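Acetate CoA-transferase subunit beta (Escherichia coli DH5[alpha], PDB 5DBN) serves as the beta subunit of a transferase that moves coenzyme A from acetyl-CoA to acetoacetate or butanoate through a covalent enzyme-CoA intermediate. Local coordinates at residues A148-R153 with T199-E204. Numbering follows the deposited sequence.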
ATOM      1  N   ALA B 148     -26.619  31.719  10.575  1.00 36.43           N
ATOM      2  CA  ALA B 148     -25.934  30.862  11.538  1.00 35.04           C
ATOM      3  C   ALA B 148     -25.163  29.758  10.824  1.00 33.83           C
ATOM      4  O   ALA B 148     -25.582  29.288   9.767  1.00 32.70           O
ATOM      5  CB  ALA B 148     -26.930  30.261  12.515  1.00 34.49           C
ATOM      6  N   LYS B 149     -24.039  29.350  11.406  1.00 33.29           N
ATOM      7  CA  LYS B 149     -23.241  28.262  10.851  1.00 33.24           C
ATOM      8  C   LYS B 149     -23.147  27.091  11.825  1.00 31.91           C
ATOM      9  O   LYS B 149     -22.872  25.963  11.425  1.00 30.80           O
ATOM     10  CB  LYS B 149     -21.844  28.766  10.483  1.00 34.09           C
ATOM     11  CG  LYS B 149     -21.869  29.930   9.500  1.00 36.34           C
ATOM     12  CD  LYS B 149     -20.590  30.031   8.688  1.00 37.52           C
ATOM     13  CE  LYS B 149     -19.394  30.377   9.544  1.00 38.62           C
ATOM     14  NZ  LYS B 149     -18.127  30.208   8.783  1.00 39.12           N
ATOM     15  N   ILE B 150     -23.369  27.369  13.106  1.00 31.87           N
ATOM     16  CA  ILE B 150     -23.412  26.327  14.129  1.00 31.09           C
ATOM     17  C   ILE B 150     -24.873  25.943  14.381  1.00 31.18           C
ATOM     18  O   ILE B 150     -25.579  26.624  15.125  1.00 32.17           O
ATOM     19  CB  ILE B 150     -22.732  26.790  15.432  1.00 31.53           C
ATOM     20  CG1 ILE B 150     -21.317  27.296  15.121  1.00 31.09           C
ATOM     21  CG2 ILE B 150     -22.681  25.649  16.437  1.00 30.56           C
ATOM     22  CD1 ILE B 150     -20.597  27.924  16.293  1.00 31.94           C
ATOM     23  N   LEU B 151     -25.314  24.850  13.760  1.00 31.00           N
ATOM     24  CA  LEU B 151     -26.741  24.528  13.660  1.00 31.96           C
ATOM     25  C   LEU B 151     -27.161  23.273  14.425  1.00 32.95           C
ATOM     26  O   LEU B 151     -26.332  22.577  15.000  1.00 32.21           O
ATOM     27  CB  LEU B 151     -27.119  24.361  12.187  1.00 31.96           C
ATOM     28  CG  LEU B 151     -26.690  25.502  11.261  1.00 32.30           C
ATOM     29  CD1 LEU B 151     -26.981  25.147   9.810  1.00 32.69           C
ATOM     30  CD2 LEU B 151     -27.375  26.806  11.651  1.00 34.08           C
ATOM     31  N   ARG B 152     -28.462  23.000  14.438  1.00 35.14           N
ATOM     32  CA  ARG B 152     -28.979  21.749  14.984  1.00 36.70           C
ATOM     33  C   ARG B 152     -28.637  20.593  14.058  1.00 36.11           C
ATOM     34  O   ARG B 152     -28.315  19.493  14.504  1.00 35.78           O
ATOM     35  CB  ARG B 152     -30.490  21.824  15.191  1.00 40.70           C
ATOM     36  CG  ARG B 152     -30.915  22.751  16.312  1.00 44.18           C
ATOM     37  CD  ARG B 152     -32.424  22.776  16.465  1.00 48.52           C
ATOM     38  NE  ARG B 152     -32.841  23.607  17.590  1.00 51.66           N
ATOM     39  CZ  ARG B 152     -34.095  23.711  18.020  1.00 54.68           C
ATOM     40  NH1 ARG B 152     -35.067  23.044  17.416  1.00 55.50           N
ATOM     41  NH2 ARG B 152     -34.377  24.488  19.058  1.00 56.28           N
ATOM     42  N   ARG B 153     -28.720  20.857  12.759  1.00 36.63           N
ATOM     43  CA  ARG B 153     -28.410  19.867  11.740  1.00 37.47           C
ATOM     44  C   ARG B 153     -27.916  20.588  10.498  1.00 35.03           C
ATOM     45  O   ARG B 153     -28.558  21.528  10.030  1.00 35.76           O
ATOM     46  CB  ARG B 153     -29.640  19.015  11.415  1.00 42.65           C
ATOM     47  CG  ARG B 153     -29.438  17.996  10.295  1.00 46.38           C
ATOM     48  CD  ARG B 153     -28.303  17.029  10.605  1.00 48.83           C
ATOM     49  NE  ARG B 153     -28.250  15.905   9.668  1.00 52.03           N
ATOM     50  CZ  ARG B 153     -27.610  15.916   8.500  1.00 53.61           C
ATOM     51  NH1 ARG B 153     -26.952  16.995   8.096  1.00 53.60           N
ATOM     52  NH2 ARG B 153     -27.627  14.835   7.731  1.00 54.95           N
ATOM     53  N   THR B 199     -26.100  31.157  18.018  1.00 35.91           N
ATOM     54  CA  THR B 199     -25.954  29.710  17.846  1.00 34.49           C
ATOM     55  C   THR B 199     -27.298  28.980  17.874  1.00 34.46           C
ATOM     56  O   THR B 199     -28.067  29.122  18.827  1.00 34.60           O
ATOM     57  CB  THR B 199     -25.040  29.110  18.939  1.00 33.61           C
ATOM     58  OG1 THR B 199     -23.788  29.806  18.956  1.00 33.54           O
ATOM     59  CG2 THR B 199     -24.791  27.625  18.694  1.00 32.32           C
ATOM     60  N   GLU B 200     -27.575  28.198  16.831  1.00 34.95           N
ATOM     61  CA  GLU B 200     -28.814  27.422  16.763  1.00 38.31           C
ATOM     62  C   GLU B 200     -28.638  26.043  17.388  1.00 37.67           C
ATOM     63  O   GLU B 200     -29.615  25.399  17.770  1.00 38.63           O
ATOM     64  CB  GLU B 200     -29.285  27.253  15.317  1.00 41.69           C
ATOM     65  CG  GLU B 200     -29.893  28.493  14.694  1.00 45.93           C
ATOM     66  CD  GLU B 200     -30.476  28.224  13.319  1.00 47.71           C
ATOM     67  OE1 GLU B 200     -30.664  27.039  12.966  1.00 46.94           O
ATOM     68  OE2 GLU B 200     -30.744  29.202  12.589  1.00 49.49           O
ATOM     69  N   ALA B 201     -27.392  25.588  17.481  1.00 35.95           N
ATOM     70  CA  ALA B 201     -27.096  24.292  18.075  1.00 34.90           C
ATOM     71  C   ALA B 201     -27.449  24.271  19.559  1.00 36.16           C
ATOM     72  O   ALA B 201     -27.268  25.264  20.264  1.00 36.07           O
ATOM     73  CB  ALA B 201     -25.631  23.949  17.882  1.00 33.08           C
ATOM     74  N   ARG B 202     -27.965  23.137  20.023  1.00 37.74           N
ATOM     75  CA  ARG B 202     -28.216  22.931  21.445  1.00 40.17           C
ATOM     76  C   ARG B 202     -26.926  22.499  22.134  1.00 37.78           C
ATOM     77  O   ARG B 202     -26.264  21.560  21.687  1.00 36.65           O
ATOM     78  CB  ARG B 202     -29.297  21.873  21.674  1.00 44.21           C
ATOM     79  CG  ARG B 202     -30.600  22.101  20.933  1.00 48.33           C
ATOM     80  CD  ARG B 202     -31.563  20.956  21.222  1.00 52.38           C
ATOM     81  NE  ARG B 202     -32.786  21.020  20.425  1.00 55.99           N
ATOM     82  CZ  ARG B 202     -32.905  20.545  19.189  1.00 57.80           C
ATOM     83  NH1 ARG B 202     -31.872  19.973  18.583  1.00 57.48           N
ATOM     84  NH2 ARG B 202     -34.064  20.646  18.553  1.00 59.49           N
ATOM     85  N   PHE B 203     -26.561  23.189  23.209  1.00 36.81           N
ATOM     86  CA  PHE B 203     -25.340  22.861  23.937  1.00 35.79           C
ATOM     87  C   PHE B 203     -25.478  23.163  25.424  1.00 36.62           C
ATOM     88  O   PHE B 203     -26.213  24.070  25.820  1.00 37.60           O
ATOM     89  CB  PHE B 203     -24.146  23.626  23.359  1.00 33.99           C
ATOM     90  CG  PHE B 203     -24.271  25.119  23.465  1.00 34.30           C
ATOM     91  CD1 PHE B 203     -23.870  25.781  24.613  1.00 34.50           C
ATOM     92  CD2 PHE B 203     -24.781  25.861  22.413  1.00 34.52           C
ATOM     93  CE1 PHE B 203     -23.981  27.154  24.714  1.00 35.87           C
ATOM     94  CE2 PHE B 203     -24.894  27.234  22.506  1.00 35.07           C
ATOM     95  CZ  PHE B 203     -24.493  27.882  23.658  1.00 36.37           C
ATOM     96  N   GLU B 204     -24.765  22.393  26.239  1.00 37.98           N
ATOM     97  CA  GLU B 204     -24.707  22.633  27.674  1.00 42.41           C
ATOM     98  C   GLU B 204     -23.464  23.450  27.995  1.00 41.44           C
ATOM     99  O   GLU B 204     -22.433  23.312  27.336  1.00 40.24           O
ATOM    100  CB  GLU B 204     -24.703  21.317  28.454  1.00 47.04           C
ATOM    101  CG  GLU B 204     -25.984  20.508  28.299  1.00 51.47           C
ATOM    102  CD  GLU B 204     -26.016  19.279  29.188  1.00 55.28           C
ATOM    103  OE1 GLU B 204     -26.279  19.428  30.401  1.00 57.63           O
ATOM    104  OE2 GLU B 204     -25.770  18.166  28.674  1.00 55.58           O
TER
HETATM  105  O   HOH W   1     -29.478  30.453  10.028  1.00 27.44           O
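The edge strand 150-151 of a small three-stranded sheet meets the loop that follows helix 192-197, where Ile150 O accepts two backbone hydrogen bonds. Glu200 N lies 3.1 Å from Ile150 O, nearly in line with the C=O bond. Ala201 N, also 3.1 Å from Ile150 O, approaches from above the carbonyl plane. Next to these bonds, Ile150 CG2 packs 3.7 Å from both Thr199 CG2 and Ala201 CB. It gets there because CG2 is anti to the backbone N. Thr199 OG1 turns to His141 and to the Val195 carbonyl of the helix. The loop thus ties strand 150-151, whose Lys149 and Leu151 bond to Val103 of the neighbouring strand 102-104, to the end of the main mixed sheet, which Glu204 joins beside strand 180-186. Glu200 stretches out alongside Leu151, with OE1 3.5 Å from Leu151 CD2. A water bridges Glu200 OE2 and Ala148 N. On the exposed side the extended Arg152 chain passes Glu200 O and lays its guanidinium on that of Arg202, centres 3.6 Å apart and planes 29° apart. The two groups carry like charge, and the salt bridge from Arg202 NH1 to Glu105 probably offsets part of the repulsion.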